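Local coordinates for protein HP0958 (Helicobacter pylori, PDB 3NA7) that probably serves flagellar biogenesis and export, acting as a chaperone and in post-transcriptional gene regulation, at residues S63-T68 and R111-L116; D71-I76 and E104-A109; R185-N190 and C228-Y233; E215-G220 and L232-A237. All coordinates share one frame; numbering follows the deposited sequence.

Interaction 1: residues S63-T68 and R111-L116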
loop_
_atom_site.group_PDB
_atom_site.type_symbol
_atom_site.label_atom_id
_atom_site.label_comp_id
_atom_site.label_asym_id
_atom_site.label_seq_id
_atom_site.Cartn_x
_atom_site.Cartn_y
_atom_site.Cartn_z
ATOM N N SER A 63 7.035 31.810 18.744
ATOM C CA SER A 63 6.460 32.430 19.925
ATOM C C SER A 63 7.433 32.427 21.102
ATOM O O SER A 63 7.494 33.397 21.867
ATOM C CB SER A 63 5.167 31.719 20.300
ATOM O OG SER A 63 4.535 32.403 21.357
ATOM N N LYS A 64 8.192 31.340 21.230
ATOM C CA LYS A 64 9.218 31.207 22.266
ATOM C C LYS A 64 10.348 32.198 22.041
ATOM O O LYS A 64 10.741 32.916 22.963
ATOM C CB LYS A 64 9.738 29.769 22.353
ATOM C CG LYS A 64 8.824 28.853 23.160
ATOM C CD LYS A 64 9.225 27.375 23.076
ATOM C CE LYS A 64 8.352 26.523 23.995
ATOM N NZ LYS A 64 8.401 25.063 23.690
ATOM N N ASN A 65 10.835 32.259 20.808
ATOM C CA ASN A 65 11.800 33.269 20.404
ATOM C C ASN A 65 11.300 34.702 20.608
ATOM O O ASN A 65 12.101 35.608 20.866
ATOM C CB ASN A 65 12.198 33.081 18.932
ATOM C CG ASN A 65 13.211 31.964 18.732
ATOM O OD1 ASN A 65 14.422 32.172 18.860
ATOM N ND2 ASN A 65 12.724 30.781 18.397
ATOM N N GLU A 66 9.994 34.911 20.467
ATOM C CA GLU A 66 9.399 36.255 20.577
ATOM C C GLU A 66 9.370 36.757 22.017
ATOM O O GLU A 66 9.486 37.967 22.274
ATOM C CB GLU A 66 7.988 36.300 19.954
ATOM C CG GLU A 66 8.025 36.158 18.429
ATOM C CD GLU A 66 6.845 36.783 17.683
ATOM O OE1 GLU A 66 5.676 36.420 17.978
ATOM O OE2 GLU A 66 7.107 37.620 16.774
ATOM N N GLN A 67 9.207 35.812 22.939
ATOM C CA GLN A 67 9.219 36.088 24.368
ATOM C C GLN A 67 10.635 36.496 24.789
ATOM O O GLN A 67 10.810 37.520 25.456
ATOM C CB GLN A 67 8.718 34.867 25.150
ATOM C CG GLN A 67 8.767 35.009 26.655
ATOM C CD GLN A 67 7.961 36.190 27.165
ATOM O OE1 GLN A 67 6.808 36.386 26.776
ATOM N NE2 GLN A 67 8.566 36.983 28.041
ATOM N N THR A 68 11.643 35.736 24.354
ATOM C CA THR A 68 13.040 36.047 24.702
ATOM C C THR A 68 13.490 37.372 24.079
ATOM O O THR A 68 14.216 38.145 24.703
ATOM C CB THR A 68 14.005 34.912 24.318
ATOM O OG1 THR A 68 14.135 34.872 22.900
ATOM C CG2 THR A 68 13.487 33.559 24.808
ATOM N N ARG A 111 16.666 37.397 13.521
ATOM C CA ARG A 111 17.043 36.481 12.437
ATOM C C ARG A 111 16.403 35.084 12.559
ATOM O O ARG A 111 15.951 34.533 11.557
ATOM C CB ARG A 111 18.564 36.330 12.273
ATOM C CG ARG A 111 19.351 37.632 12.131
ATOM C CD ARG A 111 20.811 37.417 11.642
ATOM N NE ARG A 111 21.713 36.867 12.660
ATOM C CZ ARG A 111 22.450 37.593 13.509
ATOM N NH1 ARG A 111 23.242 36.986 14.391
ATOM N NH2 ARG A 111 22.410 38.923 13.487
ATOM N N GLU A 112 16.412 34.503 13.756
ATOM C CA GLU A 112 15.841 33.181 13.969
ATOM C C GLU A 112 14.325 33.184 13.693
ATOM O O GLU A 112 13.822 32.311 13.013
ATOM C CB GLU A 112 16.167 32.645 15.391
ATOM C CG GLU A 112 15.439 31.333 15.806
ATOM C CD GLU A 112 15.919 30.107 15.044
ATOM O OE1 GLU A 112 15.327 29.009 15.181
ATOM O OE2 GLU A 112 16.902 30.227 14.300
ATOM N N ILE A 113 13.622 34.183 14.200
ATOM C CA ILE A 113 12.198 34.333 13.919
ATOM C C ILE A 113 11.918 34.487 12.424
ATOM O O ILE A 113 11.024 33.820 11.896
ATOM C CB ILE A 113 11.592 35.510 14.688
ATOM C CG1 ILE A 113 11.738 35.266 16.189
ATOM C CG2 ILE A 113 10.096 35.747 14.257
ATOM C CD1 ILE A 113 11.456 36.517 17.057
ATOM N N GLU A 114 12.675 35.346 11.743
ATOM C CA GLU A 114 12.513 35.498 10.304
ATOM C C GLU A 114 12.762 34.174 9.566
ATOM O O GLU A 114 12.059 33.857 8.598
ATOM C CB GLU A 114 13.429 36.591 9.771
ATOM C CG GLU A 114 13.213 36.977 8.305
ATOM C CD GLU A 114 14.098 38.143 7.876
ATOM O OE1 GLU A 114 14.244 39.104 8.676
ATOM O OE2 GLU A 114 14.636 38.104 6.739
ATOM N N ASN A 115 13.753 33.405 10.022
ATOM C CA ASN A 115 14.053 32.098 9.427
ATOM C C ASN A 115 12.916 31.092 9.592
ATOM O O ASN A 115 12.598 30.344 8.653
ATOM C CB ASN A 115 15.352 31.510 9.996
ATOM C CG ASN A 115 16.590 32.039 9.296
ATOM O OD1 ASN A 115 16.523 32.500 8.151
ATOM N ND2 ASN A 115 17.740 31.966 9.984
ATOM N N LEU A 116 12.336 31.062 10.792
ATOM C CA LEU A 116 11.242 30.156 11.085
ATOM C C LEU A 116 10.025 30.527 10.231
ATOM O O LEU A 116 9.412 29.662 9.610
ATOM C CB LEU A 116 10.887 30.178 12.581
ATOM C CG LEU A 116 11.918 29.646 13.588
ATOM C CD1 LEU A 116 11.710 30.214 14.996
ATOM C CD2 LEU A 116 11.971 28.114 13.596
#

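Interaction 2: residues D71-I76 and E104-A109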
loop_
_atom_site.group_PDB
_atom_site.type_symbol
_atom_site.label_atom_id
_atom_site.label_comp_id
_atom_site.label_asym_id
_atom_site.label_seq_id
_atom_site.Cartn_x
_atom_site.Cartn_y
_atom_site.Cartn_z
ATOM N N ASP A 71 12.104 39.937 26.317
ATOM C CA ASP A 71 12.991 39.975 27.484
ATOM C C ASP A 71 14.267 40.755 27.168
ATOM O O ASP A 71 14.698 41.613 27.935
ATOM C CB ASP A 71 13.357 38.551 27.920
ATOM C CG ASP A 71 12.187 37.798 28.538
ATOM O OD1 ASP A 71 11.193 38.432 28.969
ATOM O OD2 ASP A 71 12.255 36.552 28.601
ATOM N N THR A 72 14.861 40.458 26.019
ATOM C CA THR A 72 16.106 41.093 25.601
ATOM C C THR A 72 15.946 42.599 25.435
ATOM O O THR A 72 16.781 43.361 25.907
ATOM C CB THR A 72 16.659 40.401 24.334
ATOM O OG1 THR A 72 16.878 39.036 24.658
ATOM C CG2 THR A 72 17.978 40.988 23.885
ATOM N N ASN A 73 14.865 43.009 24.775
ATOM C CA ASN A 73 14.558 44.422 24.547
ATOM C C ASN A 73 14.280 45.166 25.850
ATOM O O ASN A 73 14.692 46.322 25.996
ATOM C CB ASN A 73 13.382 44.581 23.563
ATOM C CG ASN A 73 13.749 44.168 22.128
ATOM O OD1 ASN A 73 12.872 43.905 21.288
ATOM N ND2 ASN A 73 15.037 44.110 21.847
ATOM N N ALA A 74 13.611 44.504 26.797
ATOM C CA ALA A 74 13.430 45.071 28.148
ATOM C C ALA A 74 14.781 45.265 28.833
ATOM O O ALA A 74 14.998 46.264 29.530
ATOM C CB ALA A 74 12.534 44.184 29.003
ATOM N N LYS A 75 15.695 44.320 28.629
ATOM C CA LYS A 75 17.045 44.456 29.186
ATOM C C LYS A 75 17.784 45.640 28.541
ATOM O O LYS A 75 18.405 46.467 29.222
ATOM C CB LYS A 75 17.818 43.145 29.038
ATOM C CG LYS A 75 19.232 43.167 29.584
ATOM C CD LYS A 75 19.272 43.137 31.103
ATOM C CE LYS A 75 20.600 43.684 31.607
ATOM N NZ LYS A 75 20.488 44.191 33.015
ATOM N N ILE A 76 17.678 45.756 27.222
ATOM C CA ILE A 76 18.250 46.921 26.535
ATOM C C ILE A 76 17.732 48.225 27.159
ATOM O O ILE A 76 18.532 49.043 27.633
ATOM C CB ILE A 76 18.038 46.850 25.010
ATOM C CG1 ILE A 76 18.797 45.625 24.445
ATOM C CG2 ILE A 76 18.538 48.126 24.350
ATOM C CD1 ILE A 76 18.495 45.248 22.971
ATOM N N GLU A 104 23.176 42.372 20.130
ATOM C CA GLU A 104 23.492 41.214 19.311
ATOM C C GLU A 104 22.534 40.067 19.560
ATOM O O GLU A 104 22.107 39.431 18.612
ATOM C CB GLU A 104 24.949 40.752 19.463
ATOM C CG GLU A 104 25.768 40.885 18.187
ATOM C CD GLU A 104 25.136 40.224 16.949
ATOM O OE1 GLU A 104 25.073 38.971 16.829
ATOM O OE2 GLU A 104 24.722 40.979 16.051
ATOM N N ARG A 105 22.168 39.827 20.819
ATOM C CA ARG A 105 21.239 38.738 21.127
ATOM C C ARG A 105 19.872 39.043 20.516
ATOM O O ARG A 105 19.221 38.167 19.952
ATOM C CB ARG A 105 21.150 38.477 22.635
ATOM C CG ARG A 105 22.503 38.065 23.262
ATOM C CD ARG A 105 22.374 37.569 24.690
ATOM N NE ARG A 105 23.465 36.642 24.982
ATOM C CZ ARG A 105 24.400 36.822 25.912
ATOM N NH1 ARG A 105 24.386 37.893 26.698
ATOM N NH2 ARG A 105 25.353 35.913 26.062
ATOM N N SER A 106 19.471 40.306 20.571
ATOM C CA SER A 106 18.224 40.706 19.937
ATOM C C SER A 106 18.305 40.563 18.397
ATOM O O SER A 106 17.323 40.146 17.767
ATOM C CB SER A 106 17.808 42.108 20.390
ATOM O OG SER A 106 17.048 42.747 19.392
ATOM N N ASN A 107 19.465 40.841 17.796
ATOM C CA ASN A 107 19.649 40.553 16.356
ATOM C C ASN A 107 19.565 39.076 15.993
ATOM O O ASN A 107 19.025 38.737 14.935
ATOM C CB ASN A 107 20.960 41.105 15.794
ATOM C CG ASN A 107 21.100 42.606 15.972
ATOM O OD1 ASN A 107 20.123 43.313 16.191
ATOM N ND2 ASN A 107 22.340 43.101 15.867
ATOM N N GLN A 108 20.108 38.206 16.850
ATOM C CA GLN A 108 19.978 36.744 16.686
ATOM C C GLN A 108 18.518 36.281 16.731
ATOM O O GLN A 108 18.099 35.501 15.879
ATOM C CB GLN A 108 20.776 35.988 17.750
ATOM C CG GLN A 108 22.278 36.012 17.538
ATOM C CD GLN A 108 23.073 35.873 18.837
ATOM O OE1 GLN A 108 22.525 35.529 19.890
ATOM N NE2 GLN A 108 24.365 36.154 18.764
ATOM N N ALA A 109 17.757 36.756 17.719
ATOM C CA ALA A 109 16.346 36.380 17.845
ATOM C C ALA A 109 15.529 36.831 16.645
ATOM O O ALA A 109 14.678 36.081 16.168
ATOM C CB ALA A 109 15.744 36.913 19.131
#

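Interaction 3: residues R185-N190 and C228-Y233. With ZN (zinc ion), chain B.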
loop_
_atom_site.group_PDB
_atom_site.type_symbol
_atom_site.label_atom_id
_atom_site.label_comp_id
_atom_site.label_asym_id
_atom_site.label_seq_id
_atom_site.Cartn_x
_atom_site.Cartn_y
_atom_site.Cartn_z
ATOM N N ARG A 185 -8.268 -28.949 -2.677
ATOM C CA ARG A 185 -8.364 -27.550 -3.088
ATOM C C ARG A 185 -8.327 -26.550 -1.907
ATOM O O ARG A 185 -7.801 -25.423 -2.035
ATOM C CB ARG A 185 -9.608 -27.351 -3.953
ATOM C CG ARG A 185 -9.770 -25.947 -4.459
ATOM C CD ARG A 185 -10.803 -25.851 -5.549
ATOM N NE ARG A 185 -11.298 -24.478 -5.650
ATOM C CZ ARG A 185 -12.549 -24.084 -5.405
ATOM N NH1 ARG A 185 -13.491 -24.952 -5.055
ATOM N NH2 ARG A 185 -12.858 -22.802 -5.544
ATOM N N ARG A 186 -8.872 -26.965 -0.763
ATOM C CA ARG A 186 -8.789 -26.182 0.468
ATOM C C ARG A 186 -7.390 -25.590 0.672
ATOM O O ARG A 186 -7.251 -24.369 0.851
ATOM C CB ARG A 186 -9.176 -27.040 1.670
ATOM C CG ARG A 186 -9.394 -26.255 2.938
ATOM C CD ARG A 186 -9.974 -27.141 4.015
ATOM N NE ARG A 186 -9.854 -26.539 5.341
ATOM C CZ ARG A 186 -10.718 -25.662 5.853
ATOM N NH1 ARG A 186 -11.783 -25.259 5.158
ATOM N NH2 ARG A 186 -10.529 -25.186 7.074
ATOM N N TRP A 187 -6.363 -26.444 0.621
ATOM C CA TRP A 187 -4.971 -26.004 0.813
ATOM C C TRP A 187 -4.221 -25.706 -0.488
ATOM O O TRP A 187 -3.412 -24.783 -0.531
ATOM C CB TRP A 187 -4.167 -26.989 1.692
ATOM C CG TRP A 187 -3.859 -28.338 1.034
ATOM C CD1 TRP A 187 -4.588 -29.494 1.145
ATOM C CD2 TRP A 187 -2.737 -28.657 0.183
ATOM N NE1 TRP A 187 -3.997 -30.501 0.411
ATOM C CE2 TRP A 187 -2.860 -30.020 -0.179
ATOM C CE3 TRP A 187 -1.641 -27.926 -0.302
ATOM C CZ2 TRP A 187 -1.941 -30.656 -1.017
ATOM C CZ3 TRP A 187 -0.717 -28.571 -1.128
ATOM C CH2 TRP A 187 -0.884 -29.912 -1.486
ATOM N N ALA A 188 -4.477 -26.483 -1.538
ATOM C CA ALA A 188 -3.660 -26.409 -2.758
ATOM C C ALA A 188 -4.188 -25.433 -3.813
ATOM O O ALA A 188 -3.487 -25.103 -4.770
ATOM C CB ALA A 188 -3.492 -27.808 -3.356
ATOM N N LYS A 189 -5.420 -24.974 -3.620
ATOM C CA LYS A 189 -6.107 -24.053 -4.549
ATOM C C LYS A 189 -6.093 -24.536 -6.015
ATOM O O LYS A 189 -6.624 -25.614 -6.331
ATOM C CB LYS A 189 -5.599 -22.594 -4.431
ATOM C CG LYS A 189 -4.898 -22.215 -3.121
ATOM C CD LYS A 189 -5.852 -21.949 -1.967
ATOM C CE LYS A 189 -5.072 -21.393 -0.769
ATOM N NZ LYS A 189 -5.784 -21.656 0.520
ATOM N N ASN A 190 -5.489 -23.754 -6.904
ATOM C CA ASN A 190 -5.516 -24.089 -8.318
ATOM C C ASN A 190 -4.254 -24.796 -8.776
ATOM O O ASN A 190 -3.969 -24.855 -9.970
ATOM C CB ASN A 190 -5.818 -22.861 -9.174
ATOM C CG ASN A 190 -7.178 -22.263 -8.872
ATOM O OD1 ASN A 190 -8.184 -22.975 -8.705
ATOM N ND2 ASN A 190 -7.218 -20.939 -8.793
ATOM N N CYS A 228 3.060 -34.634 -1.610
ATOM C CA CYS A 228 2.234 -33.470 -1.244
ATOM C C CYS A 228 0.725 -33.666 -1.296
ATOM O O CYS A 228 -0.002 -32.870 -0.729
ATOM C CB CYS A 228 2.597 -32.257 -2.102
ATOM S SG CYS A 228 2.087 -32.530 -3.769
ATOM N N GLY A 229 0.251 -34.693 -1.986
ATOM C CA GLY A 229 -1.168 -35.058 -1.913
ATOM C C GLY A 229 -1.979 -34.632 -3.123
ATOM O O GLY A 229 -3.141 -34.996 -3.250
ATOM N N ARG A 230 -1.364 -33.857 -4.015
ATOM C CA ARG A 230 -2.032 -33.396 -5.227
ATOM C C ARG A 230 -2.473 -34.554 -6.144
ATOM O O ARG A 230 -1.901 -35.647 -6.099
ATOM C CB ARG A 230 -1.095 -32.443 -5.982
ATOM C CG ARG A 230 -0.841 -31.128 -5.252
ATOM C CD ARG A 230 0.142 -30.256 -6.009
ATOM N NE ARG A 230 0.165 -28.895 -5.485
ATOM C CZ ARG A 230 1.041 -28.457 -4.586
ATOM N NH1 ARG A 230 1.989 -29.263 -4.116
ATOM N NH2 ARG A 230 0.992 -27.205 -4.171
ATOM N N ILE A 231 -3.486 -34.296 -6.972
ATOM C CA ILE A 231 -3.865 -35.201 -8.041
ATOM C C ILE A 231 -2.899 -35.047 -9.231
ATOM O O ILE A 231 -2.583 -33.925 -9.641
ATOM C CB ILE A 231 -5.304 -34.938 -8.516
ATOM C CG1 ILE A 231 -6.301 -35.202 -7.390
ATOM C CG2 ILE A 231 -5.642 -35.804 -9.741
ATOM C CD1 ILE A 231 -7.640 -34.520 -7.613
ATOM N N LEU A 232 -2.445 -36.184 -9.763
ATOM C CA LEU A 232 -1.484 -36.256 -10.877
ATOM C C LEU A 232 -2.047 -36.949 -12.115
ATOM O O LEU A 232 -2.748 -37.955 -12.009
ATOM C CB LEU A 232 -0.243 -37.038 -10.449
ATOM C CG LEU A 232 0.938 -36.324 -9.804
ATOM C CD1 LEU A 232 1.959 -37.367 -9.386
ATOM C CD2 LEU A 232 1.540 -35.325 -10.764
ATOM N N TYR A 233 -1.735 -36.417 -13.289
ATOM C CA TYR A 233 -2.050 -37.123 -14.528
ATOM C C TYR A 233 -1.042 -36.874 -15.642
ATOM O O TYR A 233 -0.445 -35.804 -15.719
ATOM C CB TYR A 233 -3.471 -36.806 -15.007
ATOM C CG TYR A 233 -3.674 -35.444 -15.628
ATOM C CD1 TYR A 233 -3.853 -35.300 -17.007
ATOM C CD2 TYR A 233 -3.719 -34.300 -14.838
ATOM C CE1 TYR A 233 -4.062 -34.036 -17.579
ATOM C CE2 TYR A 233 -3.924 -33.042 -15.395
ATOM C CZ TYR A 233 -4.091 -32.911 -16.758
ATOM O OH TYR A 233 -4.291 -31.649 -17.282
HETATM ZN ZN ZN B . 3.766 -33.405 -5.323
#

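Interaction 4: residues E215-G220 and L232-A237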
loop_
_atom_site.group_PDB
_atom_site.type_symbol
_atom_site.label_atom_id
_atom_site.label_comp_id
_atom_site.label_asym_id
_atom_site.label_seq_id
_atom_site.Cartn_x
_atom_site.Cartn_y
_atom_site.Cartn_z
ATOM N N GLU A 215 2.622 -46.201 -12.685
ATOM C CA GLU A 215 1.228 -46.290 -12.258
ATOM C C GLU A 215 0.376 -45.192 -12.871
ATOM O O GLU A 215 -0.746 -45.448 -13.293
ATOM C CB GLU A 215 1.124 -46.220 -10.732
ATOM C CG GLU A 215 0.286 -47.329 -10.104
ATOM C CD GLU A 215 1.118 -48.564 -9.768
ATOM O OE1 GLU A 215 1.864 -48.526 -8.760
ATOM O OE2 GLU A 215 1.024 -49.576 -10.502
ATOM N N VAL A 216 0.904 -43.973 -12.921
ATOM C CA VAL A 216 0.164 -42.861 -13.505
ATOM C C VAL A 216 -0.018 -43.065 -15.006
ATOM O O VAL A 216 -1.093 -42.797 -15.540
ATOM C CB VAL A 216 0.836 -41.493 -13.246
ATOM C CG1 VAL A 216 0.054 -40.365 -13.925
ATOM C CG2 VAL A 216 0.965 -41.224 -11.750
ATOM N N LEU A 217 1.025 -43.538 -15.686
ATOM C CA LEU A 217 0.960 -43.659 -17.143
ATOM C C LEU A 217 0.219 -44.913 -17.593
ATOM O O LEU A 217 -0.588 -44.857 -18.523
ATOM C CB LEU A 217 2.346 -43.581 -17.794
ATOM C CG LEU A 217 3.273 -42.394 -17.498
ATOM C CD1 LEU A 217 4.069 -42.078 -18.709
ATOM C CD2 LEU A 217 2.543 -41.140 -17.046
ATOM N N THR A 218 0.480 -46.026 -16.909
ATOM C CA THR A 218 -0.002 -47.334 -17.343
ATOM C C THR A 218 -1.451 -47.621 -16.927
ATOM O O THR A 218 -2.278 -47.979 -17.770
ATOM C CB THR A 218 0.953 -48.474 -16.898
ATOM O OG1 THR A 218 0.773 -49.613 -17.747
ATOM C CG2 THR A 218 0.734 -48.884 -15.435
ATOM N N SER A 219 -1.755 -47.446 -15.641
ATOM C CA SER A 219 -3.062 -47.829 -15.104
ATOM C C SER A 219 -4.136 -46.759 -15.349
ATOM O O SER A 219 -3.828 -45.582 -15.562
ATOM C CB SER A 219 -2.963 -48.237 -13.620
ATOM O OG SER A 219 -2.552 -47.164 -12.788
ATOM N N GLY A 220 -5.395 -47.188 -15.345
ATOM C CA GLY A 220 -6.506 -46.328 -15.742
ATOM C C GLY A 220 -7.168 -45.649 -14.567
ATOM O O GLY A 220 -8.388 -45.505 -14.530
ATOM N N LEU A 232 -2.445 -36.184 -9.763
ATOM C CA LEU A 232 -1.484 -36.256 -10.877
ATOM C C LEU A 232 -2.047 -36.949 -12.115
ATOM O O LEU A 232 -2.748 -37.955 -12.009
ATOM C CB LEU A 232 -0.243 -37.038 -10.449
ATOM C CG LEU A 232 0.938 -36.324 -9.804
ATOM C CD1 LEU A 232 1.959 -37.367 -9.386
ATOM C CD2 LEU A 232 1.540 -35.325 -10.764
ATOM N N TYR A 233 -1.735 -36.417 -13.289
ATOM C CA TYR A 233 -2.050 -37.123 -14.528
ATOM C C TYR A 233 -1.042 -36.874 -15.642
ATOM O O TYR A 233 -0.445 -35.804 -15.719
ATOM C CB TYR A 233 -3.471 -36.806 -15.007
ATOM C CG TYR A 233 -3.674 -35.444 -15.628
ATOM C CD1 TYR A 233 -3.853 -35.300 -17.007
ATOM C CD2 TYR A 233 -3.719 -34.300 -14.838
ATOM C CE1 TYR A 233 -4.062 -34.036 -17.579
ATOM C CE2 TYR A 233 -3.924 -33.042 -15.395
ATOM C CZ TYR A 233 -4.091 -32.911 -16.758
ATOM O OH TYR A 233 -4.291 -31.649 -17.282
ATOM N N ALA A 234 -0.852 -37.884 -16.484
ATOM C CA ALA A 234 -0.064 -37.737 -17.704
ATOM C C ALA A 234 -0.934 -37.108 -18.777
ATOM O O ALA A 234 -2.013 -37.619 -19.075
ATOM C CB ALA A 234 0.430 -39.079 -18.167
ATOM N N GLU A 235 -0.480 -35.995 -19.346
ATOM C CA GLU A 235 -1.196 -35.365 -20.457
ATOM C C GLU A 235 -1.353 -36.370 -21.609
ATOM O O GLU A 235 -0.587 -36.346 -22.577
ATOM C CB GLU A 235 -0.465 -34.094 -20.922
ATOM C CG GLU A 235 -0.874 -32.808 -20.186
ATOM C CD GLU A 235 -2.057 -32.089 -20.839
ATOM O OE1 GLU A 235 -1.864 -30.955 -21.330
ATOM O OE2 GLU A 235 -3.174 -32.656 -20.870
ATOM N N GLY A 236 -2.342 -37.260 -21.469
ATOM C CA GLY A 236 -2.579 -38.362 -22.409
ATOM C C GLY A 236 -2.040 -39.723 -21.968
ATOM O O GLY A 236 -0.845 -40.003 -22.123
ATOM N N ALA A 237 -2.921 -40.573 -21.428
ATOM C CA ALA A 237 -2.559 -41.943 -21.022
ATOM C C ALA A 237 -3.704 -42.936 -21.230
ATOM O O ALA A 237 -4.729 -42.877 -20.549
ATOM C CB ALA A 237 -2.081 -41.972 -19.572
#

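Interaction 1: residues S63-T68 and R111-L116
The flat amide of Asn-65 has two side chains of the facing helix on the same side of its plane. Glu-112 CG lies 3.3 Å from Asn-65 OD1, and Leu-116 CD1 lies 3.6 Å from Asn-65 ND2. The amide thus rests on aliphatic carbon at both ends. The carboxylate plane of Glu-112 is turned 41° from the amide, and the two side chains cross at about a right angle. Glu-112 bends at chi2, and its CG, not its carboxylate, does the touching. The amide finds its polar partner on its own helix, where Asn-65 ND2 donates to the backbone oxygen of Gln-61.

Ile-113 stands opposite the root of Asn-65. Its CG1 lies beside the backbone N (chi1 -61°) and meets Asn-65 CB at 3.5 Å. The chain then runs on, extended, and Ile-113 CD1 reaches Glu-66 CG at 3.7 Å. The aliphatic part of Glu-66 therefore flanks the apolar seam. Ile-113 also packs on Leu-69. Leu-116 packs on Leu-58 and Val-62. Both are buried, whereas Asn-65 stays partly exposed.

The two helix axes approach to 9.5 Å, with 162° between their directions. A polar residue sits among aliphatic neighbours along two long, nearly antiparallel helices, 24-85 and 91-171. This is the antiparallel coiled-coil hairpin of HP0958.

Interaction 2: residues D71-I76 and E104-A109
Thr-72 faces Ser-106 across the two helices. From Thr-72 CB the side chain forks. Chi1 of -59° puts OG1 beside the backbone N and leaves the methyl CG2 anti to it, pointing into the contact. The methyl meets Ser-106 CB at 3.7 Å and lies equally near the backbone N of Ser-106. Arg-105 CB flanks the same methyl at a longer 4.2 Å. The hydroxyl branch has its partner on its own helix, for Thr-72 OG1 hydrogen-bonds the backbone oxygen of Thr-68. The fork thus gives its apolar arm to the neighbour and satisfies its polar arm at home.

Asn-73 adds the polar link. Its ND2 donates to Ser-106 OG at 3.5 Å, a weak bond with an N-H...O angle of 150°. Ser-106 OG, anti to its own backbone N, is carried to this side. One helical turn after Thr-72, Ile-76 brings CD1 to within 4.1 Å of Ser-106 CB. The small, buried Ser-106 is therefore met by three side chains of the other helix. It also touches Leu-69. Ile-76 extends the apolar line to Ala-102.

The CA atoms of Thr-72 and Ser-106 are 6.1 Å apart, consistent with the modest size of both side chains. The axes run 156° apart in direction. The segments belong to helices 24-85 and 91-171, the two arms of the antiparallel coiled-coil hairpin.

Interaction 3: residues R185-N190 and C228-Y233
The end of helix 175-188 meets the zinc ribbon here, beside one of the cysteines of its C4 zinc site. Trp-187 CG lies between the backbone N and the carbonyl carbon (chi1 70°), and the indole reaches the 228-230 loop. Its six-membered ring comes up to a backbone oxygen, with Trp-187 CZ2 3.0 Å from Cys-228 O. Trp-187 CH2 also touches Cys-228 CB at 4.2 Å. Gly-229 C lies near the ring plane, at the edge. With positive phi (103°), Gly-229 has a backbone shape that suits a residue without a side chain.

Trp-187 CZ3 lies over one face of the Arg-230 guanidinium, offset to its rim, 3.7 Å from Arg-230 NH2. The two planes are 70° apart, so they are not stacked flat. Ala-188 CB lies over one face of the indole, toward its rim.

The arginine is also held by hydrogen bonds. Arg-230 NE bonds Thr-191 OG1, and Arg-230 NH1 makes a weak bond to Cys-228 SG at 3.3 Å. Cys-228 SG binds the zinc ion at 2.4 Å, together with Cys-201, Cys-204 and Cys-225. A positive guanidinium so near a zinc-bound sulfur would probably ease the negative charge on the metal site.

Interaction 4: residues E215-G220 and L232-A237
Leu-232 and the residues after it run past helix 210-218 on one side of the zinc-ribbon domain, and Val-216 is the helix residue they meet first. Leu-232 lies on strand 231-233. Leu-232 O is 4.2 Å from Val-216 CG1. The leucine side chain is buried and packs on Val-194, Ile-196, Leu-208 and the zinc ligand Cys-225.

Tyr-233 follows. Its side chain starts off away from the helix and packs on Leu-7 and Ile-11 of helix 4-22. What it offers Val-216 is backbone: Tyr-233 CA lies 3.9 Å from Val-216 CG1. The strand end is thus held between two helices, one on each side of Tyr-233.

Ala-234 turns its methyl to the helix. Val-216 CG1 is 3.7 Å from Ala-234 N and 4.4 Å from Ala-234 CB. Val-216 CG1 is anti to its own backbone N (chi1 178°), which extends it over the backbone from Leu-232 to Ala-234. Val-216 also touches Ile-196. Leu-217 also packs on Ala-234, but the modelled approach of Leu-217 CD2 is too short to be trusted.

Glu-235 and Gly-236 carry the chain round. Gly-236 has positive phi (100°), a conformation that suits glycine. The bend brings Ala-237, the last modelled residue, back over the end of the helix. The CA atoms of Leu-217 and Ala-237 are 5.5 Å apart. The methyl points at the helix backbone, where Ala-237 CB rests 3.4 Å from Leu-217 O.

Interactions 1 and 2 are neighbouring layers of one coiled coil, with centres about 11 Å apart. Interaction 2 is nested within the chain loop closed by interaction 1, nearer the hairpin turn. A weak, long ion pair joins them, Arg-111 NH1 to Glu-104 OE1 at 3.6 Å. The side chain of Ile-76 in interaction 2 is about 9 Å from a bound magnesium ion. Interactions 3 and 4 lie at the other end of the molecule; the centres of interactions 2 and 4 are about 94 Å apart. Interactions 3 and 4 share Leu-232 and Tyr-233. Interaction 3 supplies zinc ligand Cys-228, while the Leu-232 side chain is about 6 Å from the zinc ion.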